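Local coordinates for putative uncharacterized protein TTHA0988 (Thermus thermophilus, PDB 3OEP), which is of unknown function but resembles KipI and KipA joined in one chain with cyclophilin-like domains, and was once wrongly taken for an allophanate hydrolase, at residues P218-E226 with V282-V290; G246-D254 with V455-L463. One frame throughout, in Å; residues are numbered along the deposited sequence. Where two conformers were deposited one is given.

Interaction 1. Residues P218-E226 with V282-V290; sequences PRLPALLVE and VLTALRDLV
With chi1 of T284 at -58°, OG1 stands opposite the carbonyl carbon and beside the backbone N; E226 adopts much the same first torsion (-67°) and then bends at chi2, bringing its carboxylate across to the threonine. T284 OG1 donates to E226 OE2 over 2.5 Å, reaching the anti side of the carboxylate and lying slightly out of its plane. The same hydroxyl is hydrogen-bonded to T320, so it links strands 282-285 and 320-325 to the corner at E226. Replacing T284 with a valine would probably leave the E226 carboxylate without its hydroxyl mate and free to turn. Strands 221-225 and 282-285 run antiparallel. L224 and T284 form a hydrogen-bonded pair, L224 N giving to T284 O at 2.8 Å and T284 N returning to L224 O at 2.9 Å. E226 N meets V282 O almost end-on at 2.8 Å, whereas L286 N approaches A222 O from well above its carbonyl plane at the same separation. On the face opposite T284, L283 CD2 lies 3.9 Å from V225 CG2, the two side chains pointing the same way, and the side chain of L223 crosses that of L283 at a slant, CD1 towards CD2. On its other edge, strand 221-225 forms a classic beta bulge, A222 and L223 together set against L367 of strand 366-368. Beyond strand 282-285, L289 CD1 comes within 3.4 Å of A222 O, and R287 runs its CD alongside P221 O. One water bridges P221 O and R287 NH1, lying in the guanidinium plane. The chemistry is thus divided between faces: apolar packing of L223, V225 and L283, with W315 against the leucines, and a hydroxyl-carboxylate link, where the bond from T284 is likely to favour the ionised form of E226.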
# COMPACT_ATOMS: atom_id res chain seq x y z
N PRO A 218 24.20 -8.02 -10.67
CA PRO A 218 23.41 -9.23 -10.87
C PRO A 218 24.29 -10.40 -11.28
O PRO A 218 25.22 -10.24 -12.09
CB PRO A 218 22.43 -8.86 -12.00
CG PRO A 218 22.89 -7.56 -12.54
CD PRO A 218 23.74 -6.90 -11.52
N ARG A 219 24.01 -11.57 -10.71
CA ARG A 219 24.79 -12.77 -10.96
C ARG A 219 24.68 -13.25 -12.41
O ARG A 219 25.65 -13.75 -12.98
CB ARG A 219 24.36 -13.88 -10.01
CG ARG A 219 24.65 -13.60 -8.55
CD ARG A 219 24.23 -14.75 -7.65
NE ARG A 219 22.80 -14.71 -7.34
CZ ARG A 219 21.84 -15.35 -8.01
NH1 ARG A 219 20.58 -15.23 -7.62
NH2 ARG A 219 22.12 -16.11 -9.07
N LEU A 220 23.49 -13.10 -12.98
CA LEU A 220 23.19 -13.57 -14.33
C LEU A 220 22.48 -12.47 -15.12
O LEU A 220 21.26 -12.53 -15.32
CB LEU A 220 22.32 -14.82 -14.26
CG LEU A 220 22.90 -16.05 -13.57
CD1 LEU A 220 21.81 -17.06 -13.25
CD2 LEU A 220 24.00 -16.66 -14.43
N PRO A 221 23.23 -11.46 -15.58
CA PRO A 221 22.59 -10.35 -16.29
C PRO A 221 21.74 -10.84 -17.46
O PRO A 221 22.17 -11.68 -18.26
CB PRO A 221 23.78 -9.51 -16.78
CG PRO A 221 24.86 -9.83 -15.85
CD PRO A 221 24.68 -11.25 -15.44
N ALA A 222 20.52 -10.31 -17.54
CA ALA A 222 19.51 -10.83 -18.45
C ALA A 222 19.02 -9.80 -19.45
O ALA A 222 18.84 -10.11 -20.63
CB ALA A 222 18.34 -11.37 -17.65
N LEU A 223 18.74 -8.59 -18.97
CA LEU A 223 18.16 -7.55 -19.82
C LEU A 223 18.52 -6.15 -19.34
O LEU A 223 18.80 -5.92 -18.15
CB LEU A 223 16.64 -7.73 -19.93
CG LEU A 223 15.83 -7.52 -18.65
CD1 LEU A 223 15.40 -6.06 -18.52
CD2 LEU A 223 14.61 -8.44 -18.63
N LEU A 224 18.51 -5.23 -20.30
CA LEU A 224 18.78 -3.82 -20.10
C LEU A 224 17.51 -3.03 -20.35
O LEU A 224 16.84 -3.23 -21.37
CB LEU A 224 19.85 -3.34 -21.09
CG LEU A 224 20.11 -1.83 -21.14
CD1 LEU A 224 20.77 -1.32 -19.85
CD2 LEU A 224 20.98 -1.50 -22.35
N VAL A 225 17.20 -2.14 -19.42
CA VAL A 225 16.14 -1.17 -19.62
C VAL A 225 16.73 -0.01 -20.42
O VAL A 225 17.51 0.79 -19.89
CB VAL A 225 15.58 -0.64 -18.28
CG1 VAL A 225 14.43 0.35 -18.54
CG2 VAL A 225 15.14 -1.80 -17.40
N GLU A 226 16.39 0.07 -21.70
CA GLU A 226 16.88 1.15 -22.55
C GLU A 226 16.09 2.42 -22.30
O GLU A 226 16.67 3.51 -22.21
CB GLU A 226 16.81 0.76 -24.02
CG GLU A 226 17.78 -0.38 -24.38
CD GLU A 226 18.40 -0.22 -25.75
OE1 GLU A 226 18.70 0.93 -26.15
OE2 GLU A 226 18.62 -1.24 -26.43
N VAL A 282 11.22 -0.06 -23.03
CA VAL A 282 11.97 -0.61 -24.15
C VAL A 282 13.12 -1.40 -23.54
O VAL A 282 13.95 -0.84 -22.83
CB VAL A 282 12.50 0.50 -25.06
CG1 VAL A 282 13.31 -0.09 -26.22
CG2 VAL A 282 11.35 1.37 -25.58
N LEU A 283 13.16 -2.70 -23.82
CA LEU A 283 14.08 -3.62 -23.15
C LEU A 283 14.92 -4.36 -24.18
O LEU A 283 14.41 -4.75 -25.23
CB LEU A 283 13.31 -4.66 -22.34
CG LEU A 283 12.28 -4.16 -21.34
CD1 LEU A 283 11.49 -5.33 -20.74
CD2 LEU A 283 12.95 -3.31 -20.25
N THR A 284 16.19 -4.60 -23.87
CA THR A 284 17.04 -5.39 -24.76
C THR A 284 17.67 -6.55 -23.99
O THR A 284 18.22 -6.36 -22.90
CB THR A 284 18.10 -4.50 -25.42
OG1 THR A 284 17.44 -3.46 -26.15
CG2 THR A 284 18.98 -5.32 -26.39
N ALA A 285 17.56 -7.75 -24.56
CA ALA A 285 18.11 -8.95 -23.95
C ALA A 285 19.64 -8.91 -23.98
O ALA A 285 20.24 -8.50 -24.97
CB ALA A 285 17.60 -10.20 -24.68
N LEU A 286 20.26 -9.34 -22.88
CA LEU A 286 21.72 -9.44 -22.79
C LEU A 286 22.21 -10.89 -22.90
O LEU A 286 23.41 -11.16 -22.95
CB LEU A 286 22.20 -8.83 -21.47
CG LEU A 286 21.81 -7.37 -21.27
CD1 LEU A 286 22.30 -6.88 -19.92
CD2 LEU A 286 22.36 -6.48 -22.41
N ARG A 287 21.25 -11.81 -22.95
CA ARG A 287 21.52 -13.22 -23.20
C ARG A 287 20.26 -13.76 -23.88
O ARG A 287 19.24 -13.07 -23.89
CB ARG A 287 21.76 -13.97 -21.89
CG ARG A 287 20.59 -13.92 -20.92
CD ARG A 287 20.92 -14.57 -19.58
NE ARG A 287 21.00 -16.03 -19.69
CZ ARG A 287 22.07 -16.79 -19.41
NH1 ARG A 287 23.21 -16.26 -18.97
NH2 ARG A 287 21.98 -18.11 -19.57
N ASP A 288 20.32 -14.97 -24.43
CA ASP A 288 19.12 -15.58 -24.99
C ASP A 288 18.19 -15.97 -23.83
O ASP A 288 18.59 -16.71 -22.93
CB ASP A 288 19.47 -16.82 -25.83
CG ASP A 288 20.29 -16.49 -27.07
OD1 ASP A 288 20.25 -15.35 -27.57
OD2 ASP A 288 21.01 -17.40 -27.56
N LEU A 289 16.96 -15.45 -23.87
CA LEU A 289 15.98 -15.64 -22.81
C LEU A 289 14.73 -16.31 -23.36
O LEU A 289 14.43 -16.20 -24.54
CB LEU A 289 15.54 -14.29 -22.23
CG LEU A 289 16.61 -13.46 -21.53
CD1 LEU A 289 16.10 -12.04 -21.29
CD2 LEU A 289 17.03 -14.12 -20.23
N VAL A 290 14.02 -17.01 -22.48
CA VAL A 290 12.65 -17.36 -22.74
C VAL A 290 11.82 -16.52 -21.79
O VAL A 290 12.03 -16.52 -20.57
CB VAL A 290 12.38 -18.85 -22.58
CG1 VAL A 290 10.88 -19.14 -22.69
CG2 VAL A 290 13.15 -19.62 -23.64
O HOH W 1 23.99 -13.61 -18.45

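Interaction 2. Residues G246-D254 with V455-L463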
# COMPACT_ATOMS: atom_id res chain seq x y z
N GLY A 246 2.51 -0.11 8.52
CA GLY A 246 2.16 0.77 7.41
C GLY A 246 2.62 0.30 6.04
O GLY A 246 2.54 1.06 5.08
N LEU A 247 3.09 -0.94 5.95
CA LEU A 247 3.60 -1.47 4.69
C LEU A 247 2.48 -2.09 3.88
O LEU A 247 1.78 -2.99 4.35
CB LEU A 247 4.71 -2.49 4.95
CG LEU A 247 5.95 -1.92 5.63
CD1 LEU A 247 6.85 -3.04 6.13
CD2 LEU A 247 6.70 -0.98 4.69
N ALA A 248 2.31 -1.60 2.65
CA ALA A 248 1.24 -2.06 1.77
C ALA A 248 1.48 -3.49 1.30
O ALA A 248 2.61 -3.98 1.31
CB ALA A 248 1.12 -1.13 0.56
N ARG A 249 0.41 -4.16 0.87
CA ARG A 249 0.50 -5.49 0.29
C ARG A 249 1.38 -5.47 -0.96
O ARG A 249 2.22 -6.35 -1.15
CB ARG A 249 -0.90 -5.98 -0.09
CG ARG A 249 -0.95 -7.32 -0.81
CD ARG A 249 -0.27 -8.43 -0.04
NE ARG A 249 -0.53 -8.32 1.39
CZ ARG A 249 -1.70 -8.57 1.98
NH1 ARG A 249 -2.76 -8.96 1.27
NH2 ARG A 249 -1.81 -8.42 3.29
N SER A 250 1.17 -4.46 -1.80
CA SER A 250 1.88 -4.34 -3.07
C SER A 250 1.66 -5.63 -3.89
O SER A 250 0.59 -6.21 -3.85
CB SER A 250 3.36 -4.03 -2.82
OG SER A 250 4.05 -3.75 -4.04
N GLY A 251 2.67 -6.07 -4.63
CA GLY A 251 2.50 -7.21 -5.53
C GLY A 251 1.80 -6.78 -6.81
O GLY A 251 1.65 -5.59 -7.07
N PRO A 252 1.37 -7.75 -7.62
CA PRO A 252 0.77 -7.40 -8.92
C PRO A 252 -0.66 -6.89 -8.75
O PRO A 252 -1.39 -7.40 -7.90
CB PRO A 252 0.80 -8.72 -9.69
CG PRO A 252 0.73 -9.77 -8.63
CD PRO A 252 1.37 -9.21 -7.40
N LEU A 253 -1.04 -5.89 -9.54
CA LEU A 253 -2.39 -5.34 -9.45
C LEU A 253 -3.41 -6.24 -10.16
O LEU A 253 -4.59 -6.25 -9.80
CB LEU A 253 -2.43 -3.92 -10.01
CG LEU A 253 -3.42 -2.98 -9.32
CD1 LEU A 253 -2.95 -2.69 -7.89
CD2 LEU A 253 -3.60 -1.69 -10.10
N ASP A 254 -2.95 -6.97 -11.18
CA ASP A 254 -3.74 -8.01 -11.83
C ASP A 254 -3.00 -9.33 -11.60
O ASP A 254 -2.17 -9.75 -12.41
CB ASP A 254 -3.91 -7.67 -13.32
CG ASP A 254 -4.57 -8.78 -14.14
OD1 ASP A 254 -5.01 -9.81 -13.59
OD2 ASP A 254 -4.62 -8.59 -15.37
N VAL A 455 -12.07 2.98 -4.70
CA VAL A 455 -11.91 1.55 -4.43
C VAL A 455 -10.43 1.30 -4.15
O VAL A 455 -9.58 1.59 -4.99
CB VAL A 455 -12.37 0.66 -5.60
CG1 VAL A 455 -12.34 -0.80 -5.18
CG2 VAL A 455 -13.77 1.06 -6.06
N LEU A 456 -10.13 0.77 -2.97
CA LEU A 456 -8.76 0.62 -2.49
C LEU A 456 -8.12 -0.66 -3.03
O LEU A 456 -8.70 -1.73 -2.92
CB LEU A 456 -8.74 0.59 -0.97
CG LEU A 456 -9.40 1.80 -0.30
CD1 LEU A 456 -9.48 1.62 1.20
CD2 LEU A 456 -8.64 3.07 -0.64
N LEU A 457 -6.92 -0.53 -3.59
CA LEU A 457 -6.21 -1.66 -4.20
C LEU A 457 -4.87 -1.92 -3.48
O LEU A 457 -4.64 -1.40 -2.39
CB LEU A 457 -6.04 -1.43 -5.71
CG LEU A 457 -7.31 -1.20 -6.54
CD1 LEU A 457 -6.95 -0.93 -8.00
CD2 LEU A 457 -8.28 -2.37 -6.43
N ALA A 458 -4.00 -2.73 -4.09
CA ALA A 458 -2.81 -3.27 -3.42
C ALA A 458 -1.86 -2.26 -2.78
O ALA A 458 -1.22 -2.59 -1.79
CB ALA A 458 -2.03 -4.17 -4.38
N ASP A 459 -1.76 -1.04 -3.33
CA ASP A 459 -0.84 -0.04 -2.77
C ASP A 459 -1.56 0.96 -1.86
O ASP A 459 -1.00 1.99 -1.51
CB ASP A 459 -0.08 0.71 -3.88
CG ASP A 459 1.12 -0.07 -4.42
OD1 ASP A 459 1.89 0.50 -5.23
OD2 ASP A 459 1.31 -1.24 -4.04
N LYS A 460 -2.79 0.64 -1.47
CA LYS A 460 -3.53 1.44 -0.50
C LYS A 460 -2.72 1.62 0.78
O LYS A 460 -1.94 0.75 1.17
CB LYS A 460 -4.85 0.76 -0.15
CG LYS A 460 -4.68 -0.53 0.65
CD LYS A 460 -5.98 -1.30 0.77
CE LYS A 460 -5.77 -2.64 1.46
NZ LYS A 460 -4.95 -2.56 2.72
N GLY A 461 -2.92 2.76 1.44
CA GLY A 461 -2.39 2.98 2.78
C GLY A 461 -3.01 1.96 3.73
O GLY A 461 -4.13 1.51 3.51
N SER A 462 -2.28 1.62 4.79
CA SER A 462 -2.71 0.57 5.72
C SER A 462 -3.87 0.99 6.61
O SER A 462 -4.61 0.14 7.11
CB SER A 462 -1.54 0.12 6.60
OG SER A 462 -1.16 1.14 7.50
N LEU A 463 -4.01 2.31 6.82
CA LEU A 463 -5.02 2.90 7.69
C LEU A 463 -5.81 4.00 6.99
O LEU A 463 -5.26 4.75 6.18
CB LEU A 463 -4.36 3.52 8.93
CG LEU A 463 -3.64 2.59 9.88
CD1 LEU A 463 -2.90 3.39 10.94
CD2 LEU A 463 -4.62 1.61 10.52
O HOH W 2 0.40 2.83 4.80
O HOH W 3 -2.36 -3.34 0.64
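S250 N donates to A458 O over 3.0 Å, a direct hydrogen bond between the loop 246-254 and the turn that follows strand 454-456. The amide comes from well above the carbonyl plane, away from the lone pairs. A water takes up the same oxygen too, donating to A458 O and accepting from R249 N at 2.9 Å, so that two neighbouring backbone amides are tied to a single carbonyl; K460 NZ reaches this water only weakly, its stronger partner being T440. A458 CB presses against S250 O at 3.4 Å, while A248 CB faces two carbonyl oxygens, A458 O and K460 O, each 3.6 Å away. L253 covers the other flank: its CD1 lies 3.9 Å from A458 CB, and its side chain meets that of L457 at about a right angle, CD2 against CD1. With CG of D459 placed beside its own backbone N (chi1 -81°), OD2 comes over S250 CA at 3.3 Å. Farther along, a second water joins G246 O to S462 N, making another bridge between the backbones. The turn itself is type I from L457 to K460, closed by K460 N bonding to L457 O. In the second shell, R420 forms a salt bridge with D459 and also holds G251 O, so one guanidinium serves both segments. S250 OG is taken by P351 O, and R249, bent twice along its chain, carries its guanidinium off to a salt bridge with E49. Beyond these, L457 packs on helix 477-480 and on V423 of strand 422-426, L253 touches R331 of strand 331-336, and D254 N-caps helix 255-264, placing this buried contact between the five-stranded sheet of 331-336 and the seven-stranded one of 422-426.

Overall arrangement
From the N terminus, the chain first reaches 218-226, passes through 246-254, and returns at 282-290, where interaction 1 closes a loop of 55 residues. The first partner of interaction 2 therefore lies inside that loop, and its second, 455-463, comes some 200 residues later: the two contacts cross rather than nest. Interaction 1 pairs neighbouring strands of the six-stranded antiparallel sheet toward the periphery, whereas interaction 2, close to the centre of the chain, joins the segment leading into helix 255-264 to the turn that follows strand 454-456 of the C-terminal seven-stranded sheet. The centres of interactions 1 and 2 are about 29 Å apart and their nearest atoms about 16 Å apart, with no touch.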